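Hth-type dhaklm operon transcriptional activator DHAS (PDB 2IU5) activates transcription of the dhaKLM operon in complex with DhaQ when dihydroxyacetone is present, binding an inverted repeat at the operon promoter as a TetR-family homodimer. Local coordinates at residues 16-21 / 43-48; 29-34 / 56-61; 63-68 / 98-103. The protein carries 1 engineered substitution. One frame throughout, in Å; residues are numbered along the deposited sequence.

Interaction 1. Residues 16-21 / 43-48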
loop_
_atom_site.group_PDB
_atom_site.type_symbol
_atom_site.label_atom_id
_atom_site.label_comp_id
_atom_site.label_asym_id
_atom_site.label_seq_id
_atom_site.Cartn_x
_atom_site.Cartn_y
_atom_site.Cartn_z
ATOM N N LYS A 16 -13.659 28.349 2.410
ATOM C CA LYS A 16 -12.477 28.073 3.217
ATOM C C LYS A 16 -12.742 28.323 4.694
ATOM O O LYS A 16 -12.238 27.582 5.547
ATOM C CB LYS A 16 -11.256 28.855 2.702
ATOM C CG LYS A 16 -10.701 28.221 1.451
ATOM C CD LYS A 16 -9.466 28.947 0.927
ATOM C CE LYS A 16 -8.409 27.886 0.624
ATOM N NZ LYS A 16 -7.009 28.387 0.481
ATOM N N ILE A 17 -13.527 29.357 4.991
ATOM C CA ILE A 17 -13.895 29.668 6.373
ATOM C C ILE A 17 -14.760 28.554 6.961
ATOM O O ILE A 17 -14.539 28.098 8.095
ATOM C CB ILE A 17 -14.580 31.038 6.445
ATOM C CG1 ILE A 17 -13.611 32.152 6.057
ATOM C CG2 ILE A 17 -15.170 31.286 7.837
ATOM C CD1 ILE A 17 -14.327 33.465 5.888
ATOM N N ILE A 18 -15.744 28.112 6.178
ATOM C CA ILE A 18 -16.633 27.037 6.625
ATOM C C ILE A 18 -15.818 25.755 6.839
ATOM O O ILE A 18 -15.956 25.082 7.852
ATOM C CB ILE A 18 -17.744 26.815 5.590
ATOM C CG1 ILE A 18 -18.679 28.027 5.557
ATOM C CG2 ILE A 18 -18.536 25.572 5.936
ATOM C CD1 ILE A 18 -19.611 27.984 4.341
ATOM N N ALA A 19 -14.958 25.410 5.888
ATOM C CA ALA A 19 -14.117 24.220 6.034
ATOM C C ALA A 19 -13.197 24.259 7.261
ATOM O O ALA A 19 -13.024 23.255 7.987
ATOM C CB ALA A 19 -13.261 24.036 4.773
ATOM N N LYS A 20 -12.592 25.412 7.498
ATOM C CA LYS A 20 -11.736 25.573 8.676
ATOM C C LYS A 20 -12.520 25.337 9.964
ATOM O O LYS A 20 -12.047 24.654 10.877
ATOM C CB LYS A 20 -11.061 26.944 8.690
ATOM C CG LYS A 20 -10.036 27.115 9.796
ATOM C CD LYS A 20 -9.022 25.970 9.748
ATOM C CE LYS A 20 -7.765 26.257 10.586
ATOM N NZ LYS A 20 -8.058 26.094 12.042
ATOM N N ALA A 21 -13.716 25.913 10.018
ATOM C CA ALA A 21 -14.604 25.674 11.152
ATOM C C ALA A 21 -14.880 24.188 11.379
ATOM O O ALA A 21 -14.780 23.684 12.508
ATOM C CB ALA A 21 -15.893 26.446 10.966
ATOM N N ALA A 43 -17.929 29.174 12.537
ATOM C CA ALA A 43 -17.456 30.022 11.448
ATOM C C ALA A 43 -17.840 31.490 11.614
ATOM O O ALA A 43 -17.263 32.370 10.952
ATOM C CB ALA A 43 -17.981 29.507 10.112
ATOM N N LYS A 44 -18.804 31.749 12.482
ATOM C CA LYS A 44 -19.382 33.088 12.650
ATOM C C LYS A 44 -19.968 33.621 11.345
ATOM O O LYS A 44 -19.729 34.768 10.964
ATOM C CB LYS A 44 -18.322 34.066 13.161
ATOM C CG LYS A 44 -17.904 33.799 14.596
ATOM C CD LYS A 44 -19.130 33.831 15.482
ATOM C CE LYS A 44 -18.774 34.096 16.938
ATOM N NZ LYS A 44 -20.041 34.379 17.677
ATOM N N ILE A 45 -20.732 32.770 10.678
ATOM C CA ILE A 45 -21.462 33.142 9.479
ATOM C C ILE A 45 -22.896 32.653 9.646
ATOM O O ILE A 45 -23.145 31.585 10.213
ATOM C CB ILE A 45 -20.821 32.491 8.229
ATOM C CG1 ILE A 45 -19.363 32.936 8.075
ATOM C CG2 ILE A 45 -21.625 32.816 6.987
ATOM C CD1 ILE A 45 -18.611 32.110 7.039
ATOM N N ARG A 46 -23.848 33.440 9.150
ATOM C CA ARG A 46 -25.263 33.090 9.243
ATOM C C ARG A 46 -25.510 31.698 8.671
ATOM O O ARG A 46 -24.992 31.376 7.600
ATOM C CB ARG A 46 -26.089 34.111 8.452
ATOM C CG ARG A 46 -26.132 35.490 9.098
ATOM C CD ARG A 46 -27.278 36.333 8.548
ATOM N NE ARG A 46 -26.835 37.283 7.524
ATOM C CZ ARG A 46 -25.802 38.113 7.659
ATOM N NH1 ARG A 46 -25.093 38.113 8.784
ATOM N NH2 ARG A 46 -25.478 38.942 6.670
ATOM N N ARG A 47 -26.292 30.884 9.370
ATOM C CA ARG A 47 -26.421 29.478 9.015
ATOM C C ARG A 47 -26.819 29.246 7.568
ATOM O O ARG A 47 -26.239 28.389 6.889
ATOM C CB ARG A 47 -27.436 28.791 9.921
ATOM C CG ARG A 47 -27.585 27.311 9.686
ATOM C CD ARG A 47 -28.609 26.757 10.662
ATOM N NE ARG A 47 -28.756 25.325 10.483
ATOM C CZ ARG A 47 -29.538 24.748 9.578
ATOM N NH1 ARG A 47 -30.268 25.482 8.745
ATOM N NH2 ARG A 47 -29.585 23.413 9.517
ATOM N N GLN A 48 -27.809 29.997 7.092
ATOM C CA GLN A 48 -28.355 29.738 5.767
ATOM C C GLN A 48 -27.289 29.859 4.667
ATOM O O GLN A 48 -27.399 29.255 3.597
ATOM C CB GLN A 48 -29.520 30.685 5.500
ATOM C CG GLN A 48 -30.311 30.353 4.242
ATOM C CD GLN A 48 -30.891 28.946 4.269
ATOM O OE1 GLN A 48 -31.366 28.474 5.307
ATOM N NE2 GLN A 48 -30.852 28.269 3.119
#
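The backbones come closest at A21 and A43, whose CA atoms lie 5.2 Å apart, where the flank of helix 13-28 meets the final residue of helix 36-43 and the turn that follows it. Such nearness is possible because both positions are alanines: the methyl CB of A21 meets CB of A43 at 3.8 Å, and no longer side chain has to be housed between the two chains. One turn earlier on helix 13-28, I17 brings its CG2 branch to the same methyl, 4.0 Å from A43 CB. That branch stands opposite the backbone N across the CA–CB bond, and it also receives I45, whose CD1 lies 3.6 Å from I17 CG2. The two isoleucines cross obliquely and touch through these methyl groups. I45 reaches the helix because its CG1 arm runs on extended (chi2 168°), carrying CD1 clear of the turn; the same methyl comes more loosely to I18, with CG1 of I18 4.3 Å away from CD1 of I45. The side chains meet through apolar groups alone, graded from the buried A21 and I18 to the exposed I17. I45 follows directly on the end of helix 36-43, a Schellman motif in which K44, with positive phi (58°), is the C-prime residue and I45 N bonds back to M40 O. This reversal belongs to the predicted helix-turn-helix of the TetR-type DNA-binding domain, so the contact sets its turn against the first helix of the domain. Around it, I18 also packs on I39 and M40 of helix 36-43 and on L60 of helix 57-73, while A19 faces W63 and I64 on that last helix.

Interaction 2. Residues 29-34 / 56-61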
loop_
_atom_site.group_PDB
_atom_site.type_symbol
_atom_site.label_atom_id
_atom_site.label_comp_id
_atom_site.label_asym_id
_atom_site.label_seq_id
_atom_site.Cartn_x
_atom_site.Cartn_y
_atom_site.Cartn_z
ATOM N N ASN A 29 -14.778 16.823 18.457
ATOM C CA ASN A 29 -16.143 16.282 18.436
ATOM C C ASN A 29 -16.227 15.115 17.459
ATOM O O ASN A 29 -15.510 15.105 16.456
ATOM C CB ASN A 29 -17.123 17.367 17.995
ATOM C CG ASN A 29 -17.168 18.550 18.948
ATOM O OD1 ASN A 29 -17.898 18.515 19.950
ATOM N ND2 ASN A 29 -16.398 19.598 18.653
ATOM N N ALA A 30 -17.095 14.144 17.751
ATOM C CA ALA A 30 -17.339 13.070 16.784
ATOM C C ALA A 30 -17.997 13.656 15.541
ATOM O O ALA A 30 -18.829 14.559 15.633
ATOM C CB ALA A 30 -18.239 12.024 17.397
ATOM N N TYR A 31 -17.620 13.143 14.372
ATOM C CA TYR A 31 -18.136 13.619 13.119
ATOM C C TYR A 31 -19.660 13.792 13.096
ATOM O O TYR A 31 -20.166 14.841 12.701
ATOM C CB TYR A 31 -17.715 12.672 12.000
ATOM C CG TYR A 31 -18.540 12.827 10.749
ATOM C CD1 TYR A 31 -18.357 13.913 9.895
ATOM C CD2 TYR A 31 -19.507 11.886 10.418
ATOM C CE1 TYR A 31 -19.118 14.057 8.738
ATOM C CE2 TYR A 31 -20.271 12.023 9.271
ATOM C CZ TYR A 31 -20.074 13.100 8.441
ATOM O OH TYR A 31 -20.833 13.240 7.295
ATOM N N HIS A 32 -20.388 12.764 13.508
ATOM C CA HIS A 32 -21.833 12.813 13.338
ATOM C C HIS A 32 -22.502 13.741 14.339
ATOM O O HIS A 32 -23.675 14.054 14.186
ATOM C CB HIS A 32 -22.459 11.423 13.478
ATOM C CG HIS A 32 -22.161 10.765 14.792
ATOM N ND1 HIS A 32 -20.924 10.240 15.110
ATOM C CD2 HIS A 32 -22.953 10.556 15.871
ATOM C CE1 HIS A 32 -20.975 9.732 16.332
ATOM N NE2 HIS A 32 -22.191 9.912 16.817
ATOM N N GLN A 33 -21.760 14.180 15.356
ATOM C CA GLN A 33 -22.296 15.105 16.355
ATOM C C GLN A 33 -21.978 16.558 16.030
ATOM O O GLN A 33 -22.229 17.461 16.846
ATOM C CB GLN A 33 -21.820 14.715 17.766
ATOM C CG GLN A 33 -22.427 13.367 18.207
ATOM C CD GLN A 33 -21.880 12.749 19.479
ATOM O OE1 GLN A 33 -20.662 12.680 19.689
ATOM N NE2 GLN A 33 -22.783 12.282 20.343
ATOM N N ILE A 34 -21.422 16.798 14.842
ATOM C CA ILE A 34 -21.225 18.144 14.337
ATOM C C ILE A 34 -22.321 18.524 13.346
ATOM O O ILE A 34 -22.353 18.001 12.237
ATOM C CB ILE A 34 -19.839 18.270 13.643
ATOM C CG1 ILE A 34 -18.722 17.993 14.643
ATOM C CG2 ILE A 34 -19.669 19.660 13.043
ATOM C CD1 ILE A 34 -17.458 17.593 13.911
ATOM N N ASN A 56 -24.748 19.520 2.732
ATOM C CA ASN A 56 -24.605 18.813 3.983
ATOM C C ASN A 56 -23.130 18.579 4.281
ATOM O O ASN A 56 -22.259 18.979 3.500
ATOM C CB ASN A 56 -25.391 17.505 3.959
ATOM C CG ASN A 56 -24.951 16.581 2.819
ATOM O OD1 ASN A 56 -23.757 16.378 2.650
ATOM N ND2 ASN A 56 -25.889 16.034 2.065
ATOM N N GLN A 57 -22.870 17.937 5.407
ATOM C CA GLN A 57 -21.508 17.728 5.873
ATOM C C GLN A 57 -20.719 16.789 4.974
ATOM O O GLN A 57 -19.504 16.936 4.900
ATOM C CB GLN A 57 -21.509 17.233 7.313
ATOM C CG GLN A 57 -22.170 18.200 8.281
ATOM C CD GLN A 57 -23.628 17.852 8.544
ATOM O OE1 GLN A 57 -24.428 17.681 7.609
ATOM N NE2 GLN A 57 -23.996 17.734 9.820
ATOM N N GLU A 58 -21.391 15.852 4.302
ATOM C CA GLU A 58 -20.701 14.928 3.381
ATOM C C GLU A 58 -20.163 15.714 2.208
ATOM O O GLU A 58 -19.023 15.503 1.776
ATOM C CB GLU A 58 -21.643 13.844 2.883
ATOM C CG GLU A 58 -21.854 12.759 3.910
ATOM C CD GLU A 58 -22.826 11.698 3.451
ATOM O OE1 GLU A 58 -23.179 11.645 2.252
ATOM O OE2 GLU A 58 -23.253 10.894 4.312
ATOM N N GLU A 59 -20.976 16.622 1.688
ATOM C CA GLU A 59 -20.467 17.459 0.592
ATOM C C GLU A 59 -19.303 18.338 1.043
ATOM O O GLU A 59 -18.376 18.578 0.264
ATOM C CB GLU A 59 -21.568 18.365 0.041
ATOM C CG GLU A 59 -22.648 17.636 -0.749
ATOM C CD GLU A 59 -23.401 18.541 -1.737
ATOM O OE1 GLU A 59 -23.280 19.801 -1.704
ATOM O OE2 GLU A 59 -24.144 17.971 -2.570
ATOM N N LEU A 60 -19.333 18.834 2.277
ATOM C CA LEU A 60 -18.266 19.663 2.794
ATOM C C LEU A 60 -17.003 18.804 2.906
ATOM O O LEU A 60 -15.926 19.265 2.516
ATOM C CB LEU A 60 -18.645 20.261 4.166
ATOM C CG LEU A 60 -17.526 21.082 4.772
ATOM C CD1 LEU A 60 -17.065 22.217 3.818
ATOM C CD2 LEU A 60 -18.012 21.670 6.088
ATOM N N LEU A 61 -17.130 17.576 3.414
ATOM C CA LEU A 61 -15.962 16.678 3.511
ATOM C C LEU A 61 -15.347 16.455 2.142
ATOM O O LEU A 61 -14.124 16.563 1.987
ATOM C CB LEU A 61 -16.359 15.319 4.112
ATOM C CG LEU A 61 -16.509 15.207 5.627
ATOM C CD1 LEU A 61 -16.934 13.782 5.901
ATOM C CD2 LEU A 61 -15.137 15.500 6.275
#
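The carbonyl oxygen of I34 receives the side-chain amide of Q57, with NE2 2.9 Å from I34 O and an N-H...O angle of 167°. The donor lies in the carbonyl plane, on a lone pair of the oxygen (C=O...N angle 143°), and the oxygen in turn lies in the plane of the glutamine amide, so both flat groups are well placed for a strong bond. Q57 achieves this by bending at chi2 (96°), which swings the amide across to the loop. Beside it Y31 spans the same gap with its ring. Ring atom CE1 of Y31 meets a methyl of the helix, L61 CD1, at 3.6 Å, and the hydroxyl OH comes up against the aliphatic part of E58, 3.6 Å from CG. The phenol and the E58 side chain cross at about a right angle, and the contact there is with methylene. These contacts tie the loop joining the first two helices of the TetR-type DNA-binding domain to the start of helix 57-73. That start is itself capped: N56 occupies the N-cap, and its OD1 accepts from E59 N at 3.0 Å. Q57 and E58 thus project from the first turn of a helix whose beginning is fixed, and L61 follows one turn after Q57. A 3-10 turn at 31-33 shapes the opposing loop, with I34 N bonded to Y31 O. Outside the two segments, Y31 also touches M26 of helix 13-28 and I106 of helix 97-106, and I34 packs against M26 and against I39 of helix 36-43.

Interaction 3. Residues 63-68 / 98-103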
loop_
_atom_site.group_PDB
_atom_site.type_symbol
_atom_site.label_atom_id
_atom_site.label_comp_id
_atom_site.label_asym_id
_atom_site.label_seq_id
_atom_site.Cartn_x
_atom_site.Cartn_y
_atom_site.Cartn_z
ATOM N N TRP A 63 -15.403 18.276 -0.416
ATOM C CA TRP A 63 -14.747 19.501 -0.851
ATOM C C TRP A 63 -13.407 19.665 -0.141
ATOM O O TRP A 63 -12.391 20.019 -0.767
ATOM C CB TRP A 63 -15.661 20.735 -0.635
ATOM C CG TRP A 63 -15.030 21.951 -1.245
ATOM C CD1 TRP A 63 -15.091 22.320 -2.546
ATOM C CD2 TRP A 63 -14.231 22.938 -0.583
ATOM N NE1 TRP A 63 -14.391 23.475 -2.754
ATOM C CE2 TRP A 63 -13.849 23.879 -1.564
ATOM C CE3 TRP A 63 -13.799 23.125 0.733
ATOM C CZ2 TRP A 63 -13.063 24.993 -1.273
ATOM C CZ3 TRP A 63 -13.015 24.231 1.021
ATOM C CH2 TRP A 63 -12.653 25.151 0.018
ATOM N N ILE A 64 -13.387 19.404 1.162
ATOM C CA ILE A 64 -12.148 19.513 1.924
ATOM C C ILE A 64 -11.087 18.577 1.341
ATOM O O ILE A 64 -9.937 18.976 1.161
ATOM C CB ILE A 64 -12.412 19.193 3.393
ATOM C CG1 ILE A 64 -13.076 20.403 4.047
ATOM C CG2 ILE A 64 -11.125 18.872 4.131
ATOM C CD1 ILE A 64 -13.767 20.018 5.367
ATOM N N PHE A 65 -11.473 17.342 1.046
ATOM C CA PHE A 65 -10.501 16.365 0.544
ATOM C C PHE A 65 -9.946 16.860 -0.793
ATOM O O PHE A 65 -8.728 16.829 -1.042
ATOM C CB PHE A 65 -11.193 15.015 0.324
ATOM C CG PHE A 65 -11.757 14.380 1.572
ATOM C CD1 PHE A 65 -11.246 14.662 2.832
ATOM C CD2 PHE A 65 -12.811 13.492 1.459
ATOM C CE1 PHE A 65 -11.797 14.053 3.963
ATOM C CE2 PHE A 65 -13.352 12.892 2.576
ATOM C CZ PHE A 65 -12.851 13.173 3.812
ATOM N N GLU A 66 -10.820 17.327 -1.676
ATOM C CA GLU A 66 -10.362 17.716 -3.013
ATOM C C GLU A 66 -9.498 18.968 -2.937
ATOM O O GLU A 66 -8.448 19.060 -3.580
ATOM C CB GLU A 66 -11.559 18.008 -3.897
ATOM C CG GLU A 66 -12.338 16.794 -4.300
ATOM C CD GLU A 66 -13.583 17.174 -5.086
ATOM O OE1 GLU A 66 -14.077 18.328 -4.969
ATOM O OE2 GLU A 66 -14.062 16.299 -5.822
ATOM N N ASN A 67 -9.937 19.934 -2.151
ATOM C CA ASN A 67 -9.260 21.221 -2.098
ATOM C C ASN A 67 -7.927 21.114 -1.374
ATOM O O ASN A 67 -6.922 21.652 -1.833
ATOM C CB ASN A 67 -10.115 22.204 -1.317
ATOM C CG ASN A 67 -9.400 23.521 -1.084
ATOM O OD1 ASN A 67 -9.423 24.391 -1.950
ATOM N ND2 ASN A 67 -8.757 23.672 0.086
ATOM N N ASP A 68 -7.911 20.428 -0.241
ATOM C CA ASP A 68 -6.740 20.524 0.633
ATOM C C ASP A 68 -5.561 19.794 -0.015
ATOM O O ASP A 68 -4.437 20.296 -0.020
ATOM C CB ASP A 68 -7.031 19.929 2.013
ATOM C CG ASP A 68 -7.830 20.876 2.904
ATOM O OD1 ASP A 68 -8.287 21.938 2.416
ATOM O OD2 ASP A 68 -7.985 20.539 4.091
ATOM N N ILE A 98 -6.343 13.819 13.906
ATOM C CA ILE A 98 -7.551 13.291 14.515
ATOM C C ILE A 98 -8.675 13.280 13.480
ATOM O O ILE A 98 -9.437 12.318 13.382
ATOM C CB ILE A 98 -7.967 14.076 15.748
ATOM C CG1 ILE A 98 -6.957 13.812 16.852
ATOM C CG2 ILE A 98 -9.409 13.740 16.150
ATOM C CD1 ILE A 98 -7.220 14.533 18.124
ATOM N N PHE A 99 -8.785 14.349 12.701
ATOM C CA PHE A 99 -9.741 14.443 11.599
ATOM C C PHE A 99 -9.584 13.225 10.704
ATOM O O PHE A 99 -10.582 12.554 10.396
ATOM C CB PHE A 99 -9.437 15.736 10.827
ATOM C CG PHE A 99 -10.284 16.003 9.605
ATOM C CD1 PHE A 99 -11.521 16.622 9.690
ATOM C CD2 PHE A 99 -9.825 15.641 8.353
ATOM C CE1 PHE A 99 -12.274 16.865 8.545
ATOM C CE2 PHE A 99 -10.577 15.881 7.215
ATOM C CZ PHE A 99 -11.804 16.492 7.312
ATOM N N TYR A 100 -8.344 12.942 10.283
ATOM C CA TYR A 100 -8.138 11.839 9.334
ATOM C C TYR A 100 -8.322 10.471 9.965
ATOM O O TYR A 100 -8.824 9.551 9.303
ATOM C CB TYR A 100 -6.854 11.972 8.479
ATOM C CG TYR A 100 -7.108 13.023 7.437
ATOM C CD1 TYR A 100 -7.921 12.732 6.333
ATOM C CD2 TYR A 100 -6.571 14.292 7.541
ATOM C CE1 TYR A 100 -8.193 13.669 5.359
ATOM C CE2 TYR A 100 -6.839 15.256 6.551
ATOM C CZ TYR A 100 -7.650 14.923 5.469
ATOM O OH TYR A 100 -7.931 15.843 4.495
ATOM N N GLN A 101 -7.935 10.296 11.224
ATOM C CA GLN A 101 -8.279 9.066 11.939
ATOM C C GLN A 101 -9.789 8.826 11.861
ATOM O O GLN A 101 -10.242 7.698 11.596
ATOM C CB GLN A 101 -7.942 9.174 13.424
ATOM C CG GLN A 101 -6.492 9.166 13.759
ATOM C CD GLN A 101 -6.273 9.216 15.255
ATOM O OE1 GLN A 101 -7.195 9.529 16.024
ATOM N NE2 GLN A 101 -5.053 8.907 15.682
ATOM N N LYS A 102 -10.561 9.887 12.094
ATOM C CA LYS A 102 -12.008 9.767 12.010
ATOM C C LYS A 102 -12.511 9.408 10.635
ATOM O O LYS A 102 -13.423 8.600 10.505
ATOM C CB LYS A 102 -12.705 11.004 12.558
ATOM C CG LYS A 102 -12.515 11.136 14.046
ATOM C CD LYS A 102 -13.046 12.466 14.559
ATOM C CE LYS A 102 -12.813 12.549 16.051
ATOM N NZ LYS A 102 -13.039 13.909 16.630
ATOM N N ILE A 103 -11.919 10.002 9.614
ATOM C CA ILE A 103 -12.340 9.732 8.243
ATOM C C ILE A 103 -12.037 8.290 7.846
ATOM O O ILE A 103 -12.841 7.656 7.150
ATOM C CB ILE A 103 -11.658 10.665 7.265
ATOM C CG1 ILE A 103 -12.047 12.124 7.541
ATOM C CG2 ILE A 103 -11.996 10.257 5.830
ATOM C CD1 ILE A 103 -13.527 12.371 7.583
#
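F65 is the bump of this contact, and the hollow that receives it is lined by F99, Y100 and I103 on helix 97-106. The two helical segments run 13.5 Å apart at closest approach, with 125° between their directions, a spacing that large side chains must bridge. The far end of the F65 ring fits against I103: its CZ lies 3.6 Å from CG2, and CD1 of the isoleucine sits at the ring edge, in its plane. At CE1 the same ring meets F99 CE2 and Y100 CE1, each at 3.9 Å, with the F99 atom near the plane of F65. Within that wall F99 CD2 lies over the centre of the Y100 ring, 3.4 Å above its plane, so the two rings pack on each other. A second, smaller bump is I64, whose CG2, anti to its backbone N, touches F99 CZ at 4.0 Å. Shortened to an alanine, F65 would probably leave a gap between the helices, with I103, F99 and Y100 robbed of their common neighbour. The hydroxyl of Y100 is hydrogen-bonded to Y92 OH, tying helix 97-106 to helix 82-95. Through F65 and I64, helix 57-73, which leads out of the DNA-binding domain, is joined to the C-terminal domain; I64 leans on F22 and F99 on M26, both of helix 13-28, while the F65 ring also meets that of F110 on helix 110-132.

Helix 57-73 ties the three contacts together: interactions 2 and 3 use it directly, and interaction 1 reaches it through neighbouring side chains of helix 13-28. Interactions 1 and 2 lie within the DNA-binding domain and are partly buried, whereas interaction 3, about 8 Å from the centre of the chain to its own centre, is fully buried. The chemistry follows: two alanines allow close backbones in interaction 1, with isoleucines beside them, a loop carbonyl and a glutamine add polarity in interaction 2, and large rings fill the wide helix spacing in interaction 3. L61 passes from interaction 2 onto F99 and I103, and K102 probably hydrogen-bonds to N29 O.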